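PDB 5NGO: inactive poly [ADP-ribose] polymerase RCD1 from Arabidopsis thaliana, which carries an inactive PARP domain and is bound by the downy mildew effector HaRxL106, which thereby suppresses plant immunity. Local coordinates for residues S75-Q80 against I174-V179; D10-M15 against L29-F34; N132-R137 against F143-E148. One frame throughout, in Å; residues are numbered along the deposited sequence.

Contact 1: S75-Q80 against I174-V179; sequences SAVMMQ and IFPEFV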
# COMPACT_ATOMS: atom_id res chain seq x y z
N SER A 75 -12.32 9.46 2.88
CA SER A 75 -13.75 9.20 3.03
C SER A 75 -14.26 8.09 2.10
O SER A 75 -14.97 7.19 2.53
CB SER A 75 -14.55 10.50 2.81
OG SER A 75 -15.90 10.24 2.48
N ALA A 76 -13.89 8.15 0.82
CA ALA A 76 -14.35 7.20 -0.19
C ALA A 76 -13.77 5.78 -0.03
O ALA A 76 -14.47 4.80 -0.27
CB ALA A 76 -14.05 7.73 -1.58
N VAL A 77 -12.51 5.66 0.40
CA VAL A 77 -11.72 4.43 0.18
C VAL A 77 -12.30 3.08 0.58
O VAL A 77 -12.10 2.17 -0.10
CB VAL A 77 -10.29 4.58 0.76
CG1 VAL A 77 -10.26 4.28 2.26
CG2 VAL A 77 -9.30 3.70 0.01
N MET A 78 -13.09 3.03 1.66
CA MET A 78 -13.64 1.76 2.15
C MET A 78 -14.84 1.24 1.37
O MET A 78 -14.90 0.06 1.09
CB MET A 78 -13.98 1.85 3.65
CG MET A 78 -12.70 1.89 4.53
SD MET A 78 -12.06 0.17 4.69
CE MET A 78 -10.30 0.43 4.45
N MET A 79 -15.79 2.11 1.04
CA MET A 79 -17.07 1.67 0.45
C MET A 79 -16.97 1.36 -1.05
O MET A 79 -17.48 0.34 -1.50
CB MET A 79 -18.15 2.72 0.71
CG MET A 79 -19.58 2.21 0.52
SD MET A 79 -20.82 3.07 1.50
CE MET A 79 -20.33 4.80 1.42
N GLN A 80 -16.32 2.24 -1.80
CA GLN A 80 -16.25 2.13 -3.26
C GLN A 80 -14.94 1.49 -3.78
O GLN A 80 -14.83 1.21 -4.97
CB GLN A 80 -16.48 3.49 -3.90
CG GLN A 80 -17.81 4.13 -3.50
CD GLN A 80 -17.67 5.62 -3.34
OE1 GLN A 80 -18.20 6.22 -2.39
NE2 GLN A 80 -17.00 6.26 -4.29
N ILE A 174 -5.64 -5.85 -1.42
CA ILE A 174 -5.18 -4.71 -0.61
C ILE A 174 -6.22 -4.35 0.45
O ILE A 174 -7.37 -4.11 0.12
CB ILE A 174 -4.91 -3.45 -1.47
CG1 ILE A 174 -3.89 -3.76 -2.56
CG2 ILE A 174 -4.41 -2.29 -0.58
CD1 ILE A 174 -3.71 -2.66 -3.58
N PHE A 175 -5.82 -4.34 1.72
CA PHE A 175 -6.68 -3.82 2.77
C PHE A 175 -6.02 -2.58 3.40
O PHE A 175 -5.04 -2.71 4.12
CB PHE A 175 -6.97 -4.87 3.84
CG PHE A 175 -7.76 -4.34 4.99
CD1 PHE A 175 -9.07 -3.91 4.81
CD2 PHE A 175 -7.20 -4.23 6.25
CE1 PHE A 175 -9.81 -3.41 5.87
CE2 PHE A 175 -7.93 -3.72 7.32
CZ PHE A 175 -9.22 -3.30 7.14
N PRO A 176 -6.57 -1.37 3.13
CA PRO A 176 -6.13 -0.16 3.82
C PRO A 176 -6.50 -0.18 5.27
O PRO A 176 -7.65 -0.30 5.56
CB PRO A 176 -6.86 0.98 3.09
CG PRO A 176 -7.64 0.35 2.01
CD PRO A 176 -7.71 -1.11 2.24
N GLU A 177 -5.53 -0.08 6.16
CA GLU A 177 -5.79 -0.30 7.57
C GLU A 177 -5.55 0.90 8.45
O GLU A 177 -6.33 1.17 9.35
CB GLU A 177 -4.96 -1.48 8.08
CG GLU A 177 -5.44 -1.99 9.43
CD GLU A 177 -4.84 -3.25 9.87
OE1 GLU A 177 -3.82 -3.67 9.29
OE2 GLU A 177 -5.37 -3.84 10.83
N PHE A 178 -4.45 1.61 8.22
CA PHE A 178 -4.02 2.72 9.08
C PHE A 178 -3.74 3.97 8.25
O PHE A 178 -3.27 3.86 7.13
CB PHE A 178 -2.77 2.36 9.82
CG PHE A 178 -2.90 1.22 10.80
CD1 PHE A 178 -2.69 -0.07 10.40
CD2 PHE A 178 -3.08 1.48 12.15
CE1 PHE A 178 -2.77 -1.13 11.34
CE2 PHE A 178 -3.15 0.47 13.08
CZ PHE A 178 -2.98 -0.86 12.70
N VAL A 179 -4.06 5.13 8.80
CA VAL A 179 -3.70 6.42 8.22
C VAL A 179 -2.70 7.12 9.13
O VAL A 179 -2.96 7.28 10.33
CB VAL A 179 -4.92 7.35 8.04
CG1 VAL A 179 -4.50 8.66 7.41
CG2 VAL A 179 -5.98 6.67 7.17
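Met-78 reaches across to Pro-176 and lays its terminal methyl over the proline ring. The chain of Met-78 leaves a short helical turn, 77-80. Its CB does not point at the strand. CG stands anti to the carbonyl carbon (chi1 -71°) and lies 4.1 Å from CG1 of the preceding Val-77. A second bend, at chi2, turns the sulfur toward Phe-175, so that SD sits 4.4 Å from Phe-175 CE1. A further bend, at chi3, swings CE over Pro-176. This methyl does most of the touching. Met-78 CE lies 3.6 Å from Pro-176 CG and is almost as near to CB and CD. It sits over one face of the pyrrolidine, toward its CB-CG-CD side. The same methyl lies 4.1 Å from Phe-175 CE1, oblique to the aromatic ring. It also comes to 3.0 Å from the backbone atom Pro-176 O, a tight approach and not a bond. Val-77 adds a lighter touch, with its CG2 4.2 Å from Pro-176 CG.

The contact joins helix 77-80 to strand 174-182 in the core of the PARP domain. Helix 37-57 packs nearby: Phe-175 touches Leu-43 and Phe-46, and Met-78 touches Ala-39. Phe-34 also packs on both Val-77 and Met-78. The chemistry is that of apolar burial. Between the two segments, shape and the bent methionine do the fitting, and directional polar bonds play no part.

Contact 2: D10-M15 against L29-F34; sequences DAVKKM and LDVGRF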
# COMPACT_ATOMS: atom_id res chain seq x y z
N ASP A 10 1.08 2.42 17.97
CA ASP A 10 2.49 2.72 18.30
C ASP A 10 3.51 2.05 17.38
O ASP A 10 4.49 2.68 17.00
CB ASP A 10 2.83 2.35 19.76
CG ASP A 10 2.33 3.39 20.74
OD1 ASP A 10 2.63 4.59 20.55
OD2 ASP A 10 1.64 3.00 21.72
N ALA A 11 3.27 0.79 17.03
CA ALA A 11 4.17 0.08 16.11
C ALA A 11 4.16 0.71 14.71
O ALA A 11 5.21 0.78 14.06
CB ALA A 11 3.80 -1.39 16.04
N VAL A 12 2.99 1.17 14.27
CA VAL A 12 2.84 1.79 12.96
C VAL A 12 3.61 3.10 12.96
O VAL A 12 4.36 3.37 12.03
CB VAL A 12 1.35 2.08 12.61
CG1 VAL A 12 1.21 2.86 11.31
CG2 VAL A 12 0.52 0.85 12.56
N LYS A 13 3.41 3.89 14.02
CA LYS A 13 4.14 5.14 14.24
C LYS A 13 5.65 4.93 14.17
O LYS A 13 6.35 5.66 13.47
CB LYS A 13 3.78 5.78 15.59
CG LYS A 13 4.36 7.20 15.73
CD LYS A 13 3.71 8.01 16.84
CE LYS A 13 3.88 7.36 18.19
NZ LYS A 13 3.31 8.22 19.26
N LYS A 14 6.12 3.91 14.88
CA LYS A 14 7.54 3.55 14.89
C LYS A 14 8.06 3.12 13.51
O LYS A 14 9.12 3.57 13.09
CB LYS A 14 7.82 2.47 15.93
CG LYS A 14 8.06 3.07 17.31
CD LYS A 14 7.50 2.30 18.51
CE LYS A 14 7.14 3.26 19.64
NZ LYS A 14 7.37 2.70 21.00
N MET A 15 7.31 2.27 12.82
CA MET A 15 7.60 1.91 11.42
C MET A 15 7.78 3.14 10.53
O MET A 15 8.71 3.19 9.73
CB MET A 15 6.49 1.03 10.83
CG MET A 15 6.83 -0.45 10.73
SD MET A 15 5.62 -1.32 9.70
CE MET A 15 4.26 -1.50 10.85
N LEU A 29 1.75 13.59 13.31
CA LEU A 29 0.65 14.21 14.02
C LEU A 29 -0.36 13.19 14.58
O LEU A 29 -0.92 13.40 15.65
CB LEU A 29 -0.09 15.19 13.12
CG LEU A 29 0.71 16.28 12.43
CD1 LEU A 29 -0.28 17.33 11.87
CD2 LEU A 29 1.70 16.97 13.34
N ASP A 30 -0.59 12.10 13.85
CA ASP A 30 -1.63 11.15 14.21
C ASP A 30 -1.48 9.82 13.50
O ASP A 30 -0.97 9.76 12.39
CB ASP A 30 -3.03 11.75 13.89
CG ASP A 30 -4.17 11.03 14.62
OD1 ASP A 30 -3.98 10.45 15.72
OD2 ASP A 30 -5.29 11.06 14.08
N VAL A 31 -1.91 8.75 14.16
CA VAL A 31 -2.03 7.44 13.55
C VAL A 31 -3.44 6.97 13.86
O VAL A 31 -3.82 6.87 15.03
CB VAL A 31 -1.00 6.44 14.10
CG1 VAL A 31 -1.21 5.06 13.49
CG2 VAL A 31 0.40 6.93 13.81
N GLY A 32 -4.20 6.69 12.80
CA GLY A 32 -5.57 6.26 12.93
C GLY A 32 -5.78 4.92 12.31
O GLY A 32 -5.01 4.51 11.49
N ARG A 33 -6.88 4.28 12.67
CA ARG A 33 -7.29 2.98 12.12
C ARG A 33 -8.74 3.04 11.70
O ARG A 33 -9.51 3.57 12.46
CB ARG A 33 -7.05 1.88 13.12
CG ARG A 33 -7.25 0.47 12.58
CD ARG A 33 -6.94 -0.65 13.60
NE ARG A 33 -7.81 -0.49 14.77
CZ ARG A 33 -9.07 -0.94 14.91
NH1 ARG A 33 -9.68 -1.65 13.94
NH2 ARG A 33 -9.73 -0.68 16.04
N PHE A 34 -9.06 2.59 10.49
CA PHE A 34 -10.43 2.59 10.00
C PHE A 34 -11.29 1.60 10.76
O PHE A 34 -10.91 0.46 10.86
CB PHE A 34 -10.47 2.05 8.58
CG PHE A 34 -9.77 2.92 7.56
CD1 PHE A 34 -10.40 4.04 7.05
CD2 PHE A 34 -8.50 2.59 7.08
CE1 PHE A 34 -9.77 4.83 6.08
CE2 PHE A 34 -7.86 3.38 6.14
CZ PHE A 34 -8.50 4.52 5.64
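A single valine carries the strand side of this contact: Val-31 divides its two methyls between Val-12 and Lys-13, consecutive residues of helix 9-19. CG1 of Val-31 goes to the valine, 3.9 Å from Val-12 CG1, and CB of Val-12 is almost as near. The two valine side chains cross obliquely. The other branch, Val-31 CG2, lies 4.0 Å from Lys-13 CB and so meets only the root of the lysine. The torsion of Val-31 decides which branch meets which residue. With CG1 anti to the backbone N (chi1 177°), it is CG1 that faces Val-12 and CG2 that faces Lys-13.

Beyond CB the lysine turns away from the strand, with a bend at chi3. Its amine looks back along its own helix: Lys-13 NZ is 3.9 Å from Asp-10 OD1, a long salt bridge. The charged end stays at the exposed surface, and Val-12 is the buried partner.

Strand 28-33 is an outermost strand of the sheet. Opposite Arg-181 of strand 174-182 it carries a classic beta bulge, made by Leu-29 and Asp-30. Helix 9-19 packs across this edge strand and the next two strands of the sheet. Val-12 continues inward from Val-31 onto Phe-178 and Val-180 of strand 174-182, and onto Leu-125 of strand 121-129.

Contact 3: N132-R137 against F143-E148; sequences NMELLR and FFSGGE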
# COMPACT_ATOMS: atom_id res chain seq x y z
N ASN A 132 2.84 -15.27 -4.83
CA ASN A 132 4.07 -15.55 -5.58
C ASN A 132 4.50 -14.32 -6.33
O ASN A 132 3.93 -13.98 -7.37
CB ASN A 132 3.85 -16.68 -6.59
CG ASN A 132 3.87 -18.02 -5.94
OD1 ASN A 132 3.00 -18.81 -6.15
ND2 ASN A 132 4.92 -18.28 -5.18
N MET A 133 5.54 -13.66 -5.82
CA MET A 133 5.96 -12.37 -6.35
C MET A 133 6.69 -12.49 -7.67
O MET A 133 7.61 -13.30 -7.79
CB MET A 133 6.85 -11.65 -5.33
CG MET A 133 6.16 -11.38 -4.02
SD MET A 133 7.11 -10.41 -2.88
CE MET A 133 7.13 -8.86 -3.64
N GLU A 134 6.28 -11.69 -8.66
CA GLU A 134 7.00 -11.57 -9.92
C GLU A 134 8.06 -10.47 -9.78
O GLU A 134 7.75 -9.33 -9.42
CB GLU A 134 6.03 -11.20 -11.04
CG GLU A 134 6.63 -11.20 -12.42
CD GLU A 134 5.65 -10.83 -13.53
OE1 GLU A 134 6.11 -10.46 -14.63
OE2 GLU A 134 4.42 -10.85 -13.31
N LEU A 135 9.31 -10.81 -10.07
CA LEU A 135 10.38 -9.82 -10.23
C LEU A 135 10.12 -9.10 -11.55
O LEU A 135 10.10 -9.76 -12.60
CB LEU A 135 11.76 -10.49 -10.24
CG LEU A 135 13.06 -9.67 -10.37
CD1 LEU A 135 12.97 -8.34 -9.61
CD2 LEU A 135 14.31 -10.49 -10.00
N LEU A 136 9.87 -7.79 -11.50
CA LEU A 136 9.49 -7.05 -12.69
C LEU A 136 10.66 -6.61 -13.56
O LEU A 136 11.61 -5.98 -13.08
CB LEU A 136 8.64 -5.82 -12.33
CG LEU A 136 7.11 -5.90 -12.21
CD1 LEU A 136 6.53 -7.27 -11.93
CD2 LEU A 136 6.57 -4.89 -11.21
N ARG A 137 10.51 -6.91 -14.84
CA ARG A 137 11.56 -6.73 -15.84
C ARG A 137 11.54 -5.35 -16.51
O ARG A 137 12.30 -5.12 -17.46
CB ARG A 137 11.45 -7.82 -16.94
CG ARG A 137 11.31 -9.27 -16.47
CD ARG A 137 12.60 -10.10 -16.41
NE ARG A 137 13.36 -10.04 -17.67
CZ ARG A 137 14.69 -10.00 -17.79
NH1 ARG A 137 15.51 -9.98 -16.73
NH2 ARG A 137 15.23 -9.95 -19.02
N PHE A 143 0.15 -4.60 -17.48
CA PHE A 143 -1.00 -4.29 -16.60
C PHE A 143 -1.56 -5.54 -15.91
O PHE A 143 -2.54 -5.44 -15.17
CB PHE A 143 -2.09 -3.52 -17.37
CG PHE A 143 -2.66 -4.25 -18.56
CD1 PHE A 143 -1.97 -4.28 -19.77
CD2 PHE A 143 -3.91 -4.86 -18.50
CE1 PHE A 143 -2.48 -4.95 -20.88
CE2 PHE A 143 -4.44 -5.51 -19.60
CZ PHE A 143 -3.73 -5.56 -20.80
N PHE A 144 -0.91 -6.68 -16.10
CA PHE A 144 -1.27 -7.90 -15.40
C PHE A 144 -0.08 -8.83 -15.22
O PHE A 144 1.00 -8.62 -15.77
CB PHE A 144 -2.46 -8.59 -16.08
CG PHE A 144 -2.18 -9.12 -17.47
CD1 PHE A 144 -2.40 -8.32 -18.59
CD2 PHE A 144 -1.71 -10.43 -17.66
CE1 PHE A 144 -2.16 -8.81 -19.88
CE2 PHE A 144 -1.46 -10.91 -18.95
CZ PHE A 144 -1.69 -10.10 -20.06
N SER A 145 -0.28 -9.86 -14.40
CA SER A 145 0.71 -10.88 -14.12
C SER A 145 1.40 -11.39 -15.38
O SER A 145 0.75 -11.80 -16.33
CB SER A 145 0.03 -12.05 -13.42
OG SER A 145 0.98 -12.99 -12.99
N GLY A 146 2.73 -11.36 -15.37
CA GLY A 146 3.54 -11.97 -16.42
C GLY A 146 3.32 -13.47 -16.65
O GLY A 146 3.69 -13.98 -17.70
N GLY A 147 2.75 -14.17 -15.66
CA GLY A 147 2.28 -15.54 -15.84
C GLY A 147 1.33 -16.01 -14.75
O GLY A 147 1.25 -15.41 -13.67
N GLU A 148 0.65 -17.12 -15.02
CA GLU A 148 -0.28 -17.78 -14.09
C GLU A 148 0.36 -18.20 -12.77
O GLU A 148 -0.33 -18.33 -11.77
CB GLU A 148 -0.88 -19.01 -14.79
CG GLU A 148 -2.07 -19.68 -14.11
CD GLU A 148 -2.73 -20.72 -15.00
OE1 GLU A 148 -2.95 -20.42 -16.20
OE2 GLU A 148 -3.06 -21.83 -14.51
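The carboxylate of Glu-134 is the flat group that meets the other segment: Gly-146 N approaches its OE2 from the syn side, 27° out of the carboxylate plane. The setting is the PARP catalytic domain fold, in the loop that links strand 134-135 to its parallel neighbour 153-154. A second pair of flat groups lies within 143-148. Phe-144 CD1 sits over the centre of one face of the Phe-143 ring, 3.6 Å above it, and Phe-143 CD2 lies in plane at the edge of Phe-144.

Glu-134 points from the strand toward the loop. Its chain is extended, with CG anti to the backbone N (chi1 -173°), and this carries the carboxylate to the glycine backbone. Gly-146 CA lies 3.5 Å from Glu-134 OE1. That oxygen also accepts a hydrogen bond from Gln-142 NE2. The two oxygens are thus held by different parts of the loop, which probably fixes the rotation of the carboxylate. Gln-142 NE2 also bonds to Phe-144 O, while Ser-145 OG has Tyr-150 O and Gly-147 O as competing acceptors. The bond across the contact is short and moderately bent: Gly-146 N to Glu-134 OE2 is 2.7 Å, with 151° at the hydrogen.

Overall arrangement
Contact 1 is core packing; contacts 2 and 3 are partly buried, though Glu-134 itself is buried. All three reach the same mixed sheet. Contact 1 uses strand 174-182 and contact 2 its neighbour 28-33, and the two contacts touch: Val-179 O and Gly-32 N, 2.8 Å apart, probably form a hydrogen bond. Contact 3 belongs to the other outermost strand, 134-135. Its centre is about 31 Å from that of contact 2, across the middle of the chain. Along the sequence it is nested inside the loop closed by contact 1. Contacts 1 and 2 rest on apolar side chains, whereas contact 3 uses a carboxylate to hold loop backbone.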